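Local coordinates for cerato-platanin-like protein (PDB 3SUL) that is of unknown function but, as a secreted fungal cerato-platanin, probably acts outside the cell, at residues T21-D26 against V80-N85. Residues are numbered along the deposited sequence; the frame is centred on the assembly and turned at random.
Sequences TVACSD and VDVAGN
Cys24 and Val22 close over the carbonyl oxygen of Val80, the tightly packed part of the contact. Cys24 SG lies 3.1 Å from Val80 O, Val22 CG2 reaches the same oxygen at 3.2 Å, and Cys24 N donates a bent hydrogen bond to it (N-H...O 138°) from above the carbonyl plane. Cys24 and Val80 are buried here, Cys24 in its disulfide with Cys60 and Val80 against Phe19 and Val46. A chi1 of -157° swings the carboxylate of Asp81 away from its own backbone N and against Val22. There Asp81 CG comes within 3.6 Å of Val22 CB. Ala23 N meets Asp81 OD1 from above the carboxylate plane in a straighter bond (161°), and Val82 N gives OD1 a weak one. Replacing Asp81 by an alanine removes the carboxylate and is likely to leave Ala23 N without its acceptor and the bridging water without its partner on this segment. The outer side is looser: one water spans Thr21 O and Asp81 OD2, and Ala23 CB touches the exposed Val82 only through CG2, at 3.9 Å. The contact pins a disulfide-anchored loop, turning through an inverse gamma turn at Cys24, onto the end of strand 73-80 in the double-psi beta-barrel of the cerato-platanin family.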
ATOM      1  N   THR A  21       0.308  10.977  -9.608  1.00 16.31           N
ATOM      2  CA  THR A  21       1.671  10.485  -9.911  1.00 15.20           C
ATOM      3  C   THR A  21       1.668   8.980  -9.962  1.00 17.32           C
ATOM      4  O   THR A  21       2.729   8.397 -10.105  1.00 18.86           O
ATOM      5  CB  THR A  21       2.653  10.913  -8.827  1.00 16.72           C
ATOM      6  OG1 THR A  21       2.314  10.315  -7.558  1.00 15.02           O
ATOM      7  CG2 THR A  21       2.656  12.475  -8.672  1.00 16.39           C
ATOM      8  N   VAL A  22       0.510   8.364  -9.702  1.00 16.19           N
ATOM      9  CA  VAL A  22       0.424   6.915  -9.628  1.00 17.07           C
ATOM     10  C   VAL A  22      -0.615   6.370 -10.595  1.00 15.27           C
ATOM     11  O   VAL A  22      -1.382   7.082 -11.237  1.00 15.70           O
ATOM     12  CB  VAL A  22       0.163   6.376  -8.143  1.00 15.80           C
ATOM     13  CG1 VAL A  22       1.271   6.710  -7.213  1.00 15.70           C
ATOM     14  CG2 VAL A  22      -1.214   6.902  -7.574  1.00 14.03           C
ATOM     15  N   ALA A  23      -0.634   5.036 -10.738  1.00 15.28           N
ATOM     16  CA  ALA A  23      -1.518   4.399 -11.679  1.00 16.02           C
ATOM     17  C   ALA A  23      -2.889   4.665 -11.237  1.00 15.26           C
ATOM     18  O   ALA A  23      -3.761   4.818 -12.064  1.00 17.24           O
ATOM     19  CB  ALA A  23      -1.318   2.856 -11.703  1.00 16.98           C
ATOM     20  N   CYS A  24      -3.098   4.788  -9.906  1.00 15.31           N
ATOM     21  CA  CYS A  24      -4.450   4.906  -9.453  1.00 14.25           C
ATOM     22  C   CYS A  24      -4.848   6.360  -9.266  1.00 15.96           C
ATOM     23  O   CYS A  24      -5.220   6.785  -8.207  1.00 15.79           O
ATOM     24  CB  CYS A  24      -4.651   4.159  -8.165  1.00 13.94           C
ATOM     25  SG  CYS A  24      -4.299   2.394  -8.395  1.00 19.25           S
ATOM     26  N   SER A  25      -4.850   7.065 -10.372  1.00 14.41           N
ATOM     27  CA  SER A  25      -5.007   8.515 -10.376  1.00 13.05           C
ATOM     28  C   SER A  25      -6.451   8.806 -10.620  1.00 13.87           C
ATOM     29  O   SER A  25      -7.315   8.720  -9.710  1.00 13.43           O
ATOM     30  CB  SER A  25      -4.076   9.067 -11.437  1.00 13.75           C
ATOM     31  OG  SER A  25      -4.342   8.425 -12.721  1.00 14.29           O
ATOM     32  N   ASP A  26      -6.800   9.160 -11.849  1.00 12.80           N
ATOM     33  CA  ASP A  26      -8.180   9.404 -12.197  1.00 13.35           C
ATOM     34  C   ASP A  26      -8.804   8.162 -12.856  1.00 13.77           C
ATOM     35  O   ASP A  26      -8.299   7.048 -12.636  1.00 14.66           O
ATOM     36  CB  ASP A  26      -8.328  10.673 -13.048  1.00 14.71           C
ATOM     37  CG  ASP A  26      -7.510  10.618 -14.302  1.00 18.42           C
ATOM     38  OD1 ASP A  26      -6.813   9.614 -14.475  1.00 14.29           O
ATOM     39  OD2 ASP A  26      -7.561  11.597 -15.043  1.00 23.58           O
ATOM     40  N   VAL A  80      -2.358   1.460  -4.528  1.00 14.60           N
ATOM     41  CA  VAL A  80      -2.616   2.667  -5.307  1.00 16.10           C
ATOM     42  C   VAL A  80      -1.653   2.767  -6.459  1.00 16.86           C
ATOM     43  O   VAL A  80      -1.729   3.717  -7.206  1.00 16.04           O
ATOM     44  CB  VAL A  80      -2.467   3.945  -4.467  1.00 13.98           C
ATOM     45  CG1 VAL A  80      -3.398   3.905  -3.272  1.00 14.81           C
ATOM     46  CG2 VAL A  80      -1.041   4.122  -3.964  1.00 14.74           C
ATOM     47  N   ASP A  81      -0.705   1.833  -6.553  1.00 17.89           N
ATOM     48  CA  ASP A  81       0.267   1.938  -7.633  1.00 17.52           C
ATOM     49  C   ASP A  81       0.755   0.543  -8.053  1.00 19.65           C
ATOM     50  O   ASP A  81       0.537  -0.441  -7.398  1.00 19.24           O
ATOM     51  CB  ASP A  81       1.445   2.857  -7.260  1.00 17.62           C
ATOM     52  CG  ASP A  81       2.140   3.406  -8.501  1.00 19.15           C
ATOM     53  OD1 ASP A  81       1.587   3.190  -9.610  1.00 16.72           O
ATOM     54  OD2 ASP A  81       3.186   4.021  -8.336  1.00 21.65           O
ATOM     55  N   VAL A  82       1.439   0.495  -9.168  1.00 20.72           N
ATOM     56  CA  VAL A  82       1.986  -0.755  -9.691  1.00 22.09           C
ATOM     57  C   VAL A  82       3.203  -1.142  -8.869  1.00 22.14           C
ATOM     58  O   VAL A  82       4.122  -0.331  -8.633  1.00 23.77           O
ATOM     59  CB  VAL A  82       2.379  -0.520 -11.168  1.00 21.15           C
ATOM     60  CG1 VAL A  82       3.044  -1.822 -11.772  1.00 23.82           C
ATOM     61  CG2 VAL A  82       1.165  -0.169 -11.957  1.00 18.36           C
ATOM     62  N   ALA A  83       3.220  -2.392  -8.368  1.00 24.72           N
ATOM     63  CA  ALA A  83       4.496  -2.930  -7.855  1.00 25.30           C
ATOM     64  C   ALA A  83       4.843  -4.074  -8.768  1.00 26.62           C
ATOM     65  O   ALA A  83       3.943  -4.716  -9.318  1.00 25.74           O
ATOM     66  CB  ALA A  83       4.422  -3.403  -6.426  1.00 25.03           C
ATOM     67  N   GLY A  84       6.146  -4.272  -8.958  1.00 28.29           N
ATOM     68  CA  GLY A  84       6.635  -5.421  -9.731  1.00 31.02           C
ATOM     69  C   GLY A  84       6.399  -6.705  -8.969  1.00 31.78           C
ATOM     70  O   GLY A  84       5.842  -7.697  -9.485  1.00 33.64           O
ATOM     71  N   ASN A  85       6.795  -6.669  -7.702  1.00 32.40           N
ATOM     72  CA  ASN A  85       6.700  -7.855  -6.905  1.00 31.80           C
ATOM     73  C   ASN A  85       6.279  -7.540  -5.487  1.00 30.09           C
ATOM     74  O   ASN A  85       6.977  -6.805  -4.702  1.00 29.47           O
ATOM     75  CB  ASN A  85       8.032  -8.656  -6.980  1.00 33.10           C
ATOM     76  CG  ASN A  85       7.947  -9.986  -6.277  1.00 35.18           C
ATOM     77  OD1 ASN A  85       6.995 -10.741  -6.467  1.00 39.94           O
ATOM     78  ND2 ASN A  85       8.950 -10.280  -5.451  1.00 40.77           N
TER
HETATM   79  O   HOH W   1       4.262   5.994 -10.422  1.00 36.06           O